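Local coordinates for protein putative peptidase (Bacteroides fragilis, PDB 5DYN) that is a cysteine protease of the clostripain family that probably activates the Bacteroides fragilis toxin by proteolytic cleavage, at residues P23-A37 and L44-I58. Sequence-based numbering, arbitrary orientation.
Sequences PDLDFLFFDACFMEA and LRDCGSYLISSPTEI. With NA (sodium ion), chain J.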
loop_
_atom_site.group_PDB
_atom_site.type_symbol
_atom_site.label_atom_id
_atom_site.label_comp_id
_atom_site.label_asym_id
_atom_site.label_seq_id
_atom_site.Cartn_x
_atom_site.Cartn_y
_atom_site.Cartn_z
ATOM N N PRO B 23 -9.488 9.159 12.318
ATOM C CA PRO B 23 -8.523 9.975 13.057
ATOM C C PRO B 23 -7.177 9.918 12.351
ATOM O O PRO B 23 -6.997 9.058 11.487
ATOM C CB PRO B 23 -8.467 9.300 14.428
ATOM C CG PRO B 23 -8.834 7.882 14.158
ATOM C CD PRO B 23 -9.845 7.927 13.043
ATOM N N ASP B 24 -6.252 10.806 12.690
ATOM C CA ASP B 24 -4.942 10.755 12.061
ATOM C C ASP B 24 -4.262 9.445 12.430
ATOM O O ASP B 24 -4.166 9.092 13.604
ATOM C CB ASP B 24 -4.074 11.941 12.467
ATOM C CG ASP B 24 -2.728 11.932 11.771
ATOM O OD1 ASP B 24 -2.696 12.149 10.540
ATOM O OD2 ASP B 24 -1.703 11.699 12.447
ATOM N N LEU B 25 -3.801 8.727 11.415
ATOM C CA LEU B 25 -3.255 7.392 11.608
ATOM C C LEU B 25 -1.740 7.411 11.760
ATOM O O LEU B 25 -1.056 8.217 11.135
ATOM C CB LEU B 25 -3.658 6.496 10.437
ATOM C CG LEU B 25 -5.163 6.443 10.162
ATOM C CD1 LEU B 25 -5.452 5.694 8.875
ATOM C CD2 LEU B 25 -5.893 5.799 11.331
ATOM N N ASP B 26 -1.216 6.526 12.600
ATOM C CA ASP B 26 0.228 6.368 12.707
ATOM C C ASP B 26 0.764 5.765 11.414
ATOM O O ASP B 26 1.803 6.183 10.900
ATOM C CB ASP B 26 0.599 5.486 13.904
ATOM C CG ASP B 26 2.073 5.108 13.918
ATOM O OD1 ASP B 26 2.910 5.934 13.494
ATOM O OD2 ASP B 26 2.396 3.982 14.352
ATOM N N PHE B 27 0.038 4.783 10.891
ATOM C CA PHE B 27 0.449 4.096 9.677
ATOM C C PHE B 27 -0.747 3.730 8.809
ATOM O O PHE B 27 -1.839 3.470 9.315
ATOM C CB PHE B 27 1.252 2.835 10.020
ATOM C CG PHE B 27 0.530 1.878 10.935
ATOM C CD1 PHE B 27 -0.374 0.953 10.428
ATOM C CD2 PHE B 27 0.768 1.892 12.301
ATOM C CE1 PHE B 27 -1.036 0.073 11.267
ATOM C CE2 PHE B 27 0.110 1.012 13.144
ATOM C CZ PHE B 27 -0.791 0.103 12.627
ATOM N N LEU B 28 -0.533 3.726 7.497
ATOM C CA LEU B 28 -1.501 3.171 6.561
ATOM C C LEU B 28 -0.886 1.945 5.899
ATOM O O LEU B 28 -0.147 2.059 4.923
ATOM C CB LEU B 28 -1.920 4.201 5.508
ATOM C CG LEU B 28 -2.986 5.227 5.909
ATOM C CD1 LEU B 28 -2.409 6.287 6.832
ATOM C CD2 LEU B 28 -3.606 5.868 4.674
ATOM N N PHE B 29 -1.181 0.773 6.450
ATOM C CA PHE B 29 -0.604 -0.467 5.950
ATOM C C PHE B 29 -1.484 -1.063 4.854
ATOM O O PHE B 29 -2.591 -1.534 5.116
ATOM C CB PHE B 29 -0.415 -1.469 7.096
ATOM C CG PHE B 29 0.132 -2.804 6.661
ATOM C CD1 PHE B 29 0.983 -2.907 5.569
ATOM C CD2 PHE B 29 -0.216 -3.959 7.343
ATOM C CE1 PHE B 29 1.474 -4.134 5.170
ATOM C CE2 PHE B 29 0.274 -5.188 6.948
ATOM C CZ PHE B 29 1.122 -5.276 5.860
ATOM N N PHE B 30 -0.979 -1.035 3.623
ATOM C CA PHE B 30 -1.665 -1.653 2.495
ATOM C C PHE B 30 -1.123 -3.048 2.213
ATOM O O PHE B 30 -0.150 -3.210 1.474
ATOM C CB PHE B 30 -1.534 -0.789 1.238
ATOM C CG PHE B 30 -2.495 0.361 1.188
ATOM C CD1 PHE B 30 -2.226 1.536 1.867
ATOM C CD2 PHE B 30 -3.666 0.270 0.456
ATOM C CE1 PHE B 30 -3.108 2.596 1.821
ATOM C CE2 PHE B 30 -4.554 1.327 0.408
ATOM C CZ PHE B 30 -4.274 2.492 1.092
ATOM N N ASP B 31 -1.750 -4.055 2.808
ATOM C CA ASP B 31 -1.455 -5.438 2.465
ATOM C C ASP B 31 -2.112 -5.741 1.123
ATOM O O ASP B 31 -3.064 -6.519 1.047
ATOM C CB ASP B 31 -1.960 -6.396 3.546
ATOM C CG ASP B 31 -1.185 -7.698 3.578
ATOM O OD1 ASP B 31 -0.384 -7.940 2.647
ATOM O OD2 ASP B 31 -1.384 -8.488 4.529
ATOM N N ALA B 32 -1.603 -5.101 0.074
ATOM C CA ALA B 32 -2.198 -5.169 -1.253
ATOM C C ALA B 32 -1.160 -4.802 -2.309
ATOM O O ALA B 32 -0.145 -4.179 -2.000
ATOM C CB ALA B 32 -3.404 -4.248 -1.344
ATOM N N CYS B 33 -1.423 -5.183 -3.555
ATOM C CA CYS B 33 -0.460 -5.003 -4.637
ATOM C C CYS B 33 -0.244 -3.548 -5.035
ATOM O O CYS B 33 -1.177 -2.750 -5.027
ATOM C CB CYS B 33 -0.903 -5.793 -5.870
ATOM S SG CYS B 33 -0.381 -7.520 -5.879
ATOM N N PHE B 34 1.003 -3.218 -5.365
ATOM C CA PHE B 34 1.336 -1.997 -6.102
ATOM C C PHE B 34 1.016 -0.686 -5.386
ATOM O O PHE B 34 1.010 0.367 -6.017
ATOM C CB PHE B 34 0.607 -1.993 -7.451
ATOM C CG PHE B 34 0.962 -3.145 -8.354
ATOM C CD1 PHE B 34 2.284 -3.442 -8.646
ATOM C CD2 PHE B 34 -0.036 -3.918 -8.931
ATOM C CE1 PHE B 34 2.606 -4.494 -9.493
ATOM C CE2 PHE B 34 0.277 -4.973 -9.775
ATOM C CZ PHE B 34 1.599 -5.257 -10.058
ATOM N N MET B 35 0.758 -0.736 -4.084
ATOM C CA MET B 35 0.250 0.447 -3.396
ATOM C C MET B 35 1.343 1.402 -2.906
ATOM O O MET B 35 1.048 2.529 -2.502
ATOM C CB MET B 35 -0.634 0.034 -2.218
ATOM C CG MET B 35 -1.898 -0.705 -2.628
ATOM S SD MET B 35 -2.753 0.043 -4.034
ATOM C CE MET B 35 -3.245 1.632 -3.363
ATOM N N GLU B 36 2.598 0.969 -2.941
ATOM C CA GLU B 36 3.677 1.859 -2.529
ATOM C C GLU B 36 4.080 2.740 -3.706
ATOM O O GLU B 36 5.185 2.632 -4.243
ATOM C CB GLU B 36 4.874 1.072 -1.997
ATOM C CG GLU B 36 5.797 1.881 -1.082
ATOM C CD GLU B 36 5.179 2.191 0.280
ATOM O OE1 GLU B 36 4.076 1.686 0.575
ATOM O OE2 GLU B 36 5.804 2.936 1.066
ATOM N N ALA B 37 3.155 3.608 -4.105
ATOM C CA ALA B 37 3.360 4.518 -5.222
ATOM C C ALA B 37 3.385 5.957 -4.728
ATOM O O ALA B 37 2.679 6.306 -3.781
ATOM C CB ALA B 37 2.270 4.332 -6.265
ATOM N N LEU B 44 -2.628 10.461 -0.077
ATOM C CA LEU B 44 -3.034 10.102 1.279
ATOM C C LEU B 44 -2.101 10.678 2.341
ATOM O O LEU B 44 -2.096 10.212 3.480
ATOM C CB LEU B 44 -3.098 8.578 1.434
ATOM C CG LEU B 44 -4.053 7.814 0.511
ATOM C CD1 LEU B 44 -4.062 6.330 0.852
ATOM C CD2 LEU B 44 -5.456 8.392 0.583
ATOM N N ARG B 45 -1.322 11.691 1.971
ATOM C CA ARG B 45 -0.321 12.253 2.875
ATOM C C ARG B 45 -0.954 12.881 4.120
ATOM O O ARG B 45 -0.312 12.984 5.166
ATOM C CB ARG B 45 0.538 13.291 2.143
ATOM C CG ARG B 45 -0.199 14.578 1.806
ATOM C CD ARG B 45 0.535 15.389 0.757
ATOM N NE ARG B 45 -0.139 16.652 0.472
ATOM C CZ ARG B 45 -1.226 16.767 -0.283
ATOM N NH1 ARG B 45 -1.774 15.692 -0.833
ATOM N NH2 ARG B 45 -1.769 17.959 -0.488
ATOM N N ASP B 46 -2.215 13.284 4.002
ATOM C CA ASP B 46 -2.912 13.963 5.089
ATOM C C ASP B 46 -3.713 12.997 5.957
ATOM O O ASP B 46 -4.398 13.417 6.889
ATOM C CB ASP B 46 -3.841 15.042 4.527
ATOM C CG ASP B 46 -4.846 14.486 3.533
ATOM O OD1 ASP B 46 -4.471 13.606 2.730
ATOM O OD2 ASP B 46 -6.013 14.931 3.553
ATOM N N CYS B 47 -3.622 11.706 5.651
ATOM C CA CYS B 47 -4.396 10.695 6.366
ATOM C C CYS B 47 -3.589 10.005 7.451
ATOM O O CYS B 47 -4.150 9.412 8.371
ATOM C CB CYS B 47 -4.933 9.650 5.394
ATOM S SG CYS B 47 -6.152 10.300 4.254
ATOM N N GLY B 48 -2.271 10.078 7.340
ATOM C CA GLY B 48 -1.419 9.400 8.289
ATOM C C GLY B 48 0.027 9.820 8.190
ATOM O O GLY B 48 0.365 10.752 7.463
ATOM N N SER B 49 0.882 9.120 8.925
ATOM C CA SER B 49 2.296 9.453 8.969
ATOM C C SER B 49 3.121 8.581 8.025
ATOM O O SER B 49 4.009 9.078 7.336
ATOM C CB SER B 49 2.818 9.322 10.399
ATOM O OG SER B 49 1.984 10.030 11.298
ATOM N N TYR B 50 2.825 7.284 7.989
ATOM C CA TYR B 50 3.619 6.358 7.184
ATOM C C TYR B 50 2.779 5.464 6.276
ATOM O O TYR B 50 1.732 4.954 6.678
ATOM C CB TYR B 50 4.491 5.494 8.095
ATOM C CG TYR B 50 5.467 6.306 8.912
ATOM C CD1 TYR B 50 6.652 6.767 8.354
ATOM C CD2 TYR B 50 5.196 6.627 10.238
ATOM C CE1 TYR B 50 7.544 7.518 9.094
ATOM C CE2 TYR B 50 6.082 7.377 10.986
ATOM C CZ TYR B 50 7.256 7.821 10.407
ATOM O OH TYR B 50 8.145 8.568 11.142
ATOM N N LEU B 51 3.254 5.287 5.045
ATOM C CA LEU B 51 2.626 4.392 4.080
ATOM C C LEU B 51 3.428 3.101 3.967
ATOM O O LEU B 51 4.623 3.131 3.675
ATOM C CB LEU B 51 2.513 5.062 2.708
ATOM C CG LEU B 51 1.948 4.190 1.585
ATOM C CD1 LEU B 51 0.478 3.892 1.824
ATOM C CD2 LEU B 51 2.151 4.836 0.228
ATOM N N ILE B 52 2.771 1.970 4.201
ATOM C CA ILE B 52 3.448 0.679 4.187
ATOM C C ILE B 52 2.840 -0.270 3.159
ATOM O O ILE B 52 1.678 -0.661 3.280
ATOM C CB ILE B 52 3.395 0.004 5.570
ATOM C CG1 ILE B 52 3.710 1.015 6.674
ATOM C CG2 ILE B 52 4.342 -1.189 5.620
ATOM C CD1 ILE B 52 3.392 0.514 8.064
ATOM N N SER B 53 3.633 -0.640 2.157
ATOM C CA SER B 53 3.189 -1.568 1.123
ATOM C C SER B 53 4.360 -1.980 0.237
ATOM O O SER B 53 5.522 -1.743 0.576
ATOM C CB SER B 53 2.079 -0.941 0.271
ATOM O OG SER B 53 1.491 -1.895 -0.596
ATOM N N SER B 54 4.050 -2.603 -0.895
ATOM C CA SER B 54 5.066 -2.936 -1.884
ATOM C C SER B 54 4.830 -2.132 -3.147
ATOM O O SER B 54 3.686 -1.903 -3.525
ATOM C CB SER B 54 5.055 -4.430 -2.207
ATOM O OG SER B 54 5.982 -4.737 -3.234
ATOM N N PRO B 55 5.913 -1.692 -3.803
ATOM C CA PRO B 55 5.773 -1.015 -5.095
ATOM C C PRO B 55 5.377 -2.005 -6.186
ATOM O O PRO B 55 4.863 -1.611 -7.237
ATOM C CB PRO B 55 7.169 -0.438 -5.342
ATOM C CG PRO B 55 8.082 -1.351 -4.589
ATOM C CD PRO B 55 7.318 -1.767 -3.363
ATOM N N THR B 56 5.616 -3.287 -5.923
ATOM C CA THR B 56 5.269 -4.339 -6.865
ATOM C C THR B 56 4.200 -5.259 -6.266
ATOM O O THR B 56 3.420 -4.836 -5.408
ATOM C CB THR B 56 6.518 -5.154 -7.276
ATOM O OG1 THR B 56 6.143 -6.173 -8.212
ATOM C CG2 THR B 56 7.185 -5.790 -6.057
ATOM N N GLU B 57 4.156 -6.510 -6.714
ATOM C CA GLU B 57 3.115 -7.434 -6.271
ATOM C C GLU B 57 3.328 -7.956 -4.850
ATOM O O GLU B 57 4.452 -8.248 -4.440
ATOM C CB GLU B 57 3.011 -8.609 -7.241
ATOM C CG GLU B 57 2.695 -8.183 -8.660
ATOM C CD GLU B 57 2.637 -9.349 -9.623
ATOM O OE1 GLU B 57 1.926 -10.332 -9.323
ATOM O OE2 GLU B 57 3.302 -9.279 -10.680
ATOM N N ILE B 58 2.227 -8.062 -4.111
ATOM C CA ILE B 58 2.220 -8.612 -2.759
ATOM C C ILE B 58 1.842 -10.096 -2.791
ATOM O O ILE B 58 0.901 -10.478 -3.484
ATOM C CB ILE B 58 1.236 -7.831 -1.849
ATOM C CG1 ILE B 58 1.882 -6.543 -1.339
ATOM C CG2 ILE B 58 0.771 -8.681 -0.670
ATOM C CD1 ILE B 58 3.036 -6.780 -0.388
HETATM NA NA NA J . 3.342 0.542 -7.331
HETATM O O HOH W 1 -5.253 12.542 9.355
HETATM O O HOH W 2 -0.511 12.863 9.633
#
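Leu44 reaches Leu28 and Phe30 with one methyl: its CD1 lies 3.9 Å from Leu28 CD2 and as far from Phe30 CZ. Farther on, water 1 lies between Asp46 O and Asp24 OD1, and Cys47 O accepts from Leu25 N. Gly48 presents its bare CA to Leu28 CD1 at 3.6 Å. Tyr50 turns the CD2 edge of its ring to Asp26 O, while its own O receives Leu28 N in a short, nearly straight bond (2.7 Å, 172°). Leu51, with CG anti to the backbone N (chi1 176°), brings CD1 to 3.6 Å from Phe30 CD1. Ile52 embraces Leu28 O and Phe30 N with its own N and O; Ile52 O also lies in the plane of the Phe29 ring, at its CD1 edge, and the Ile52 CD1 methyl packs on Phe27 CB. Ser53 OG then bonds Phe30 O at 3.0 Å, in the carbonyl plane on a lone pair. Beyond the strands, Ser54 O accepts from Glu36 N. Pro55 O, at the edge of the Phe34 ring, binds sodium together with Phe34 O (2.6 and 2.7 Å); Ser212 completes the protein ligands. Thr56 O accepts from Phe34 N. Ile58 N donates a hydrogen bond to Cys33 SG, 3.2 Å away, with an N-H...S angle of 162°. Strand 110-115 flanks 50-53, and a strand of the partner chain continues the sheet beyond 27-31. Parallel strands joined through helix 38-43 form a beta-alpha-beta crossover, consistent with the alpha/beta/alpha sandwich of clan CD cysteine peptidases.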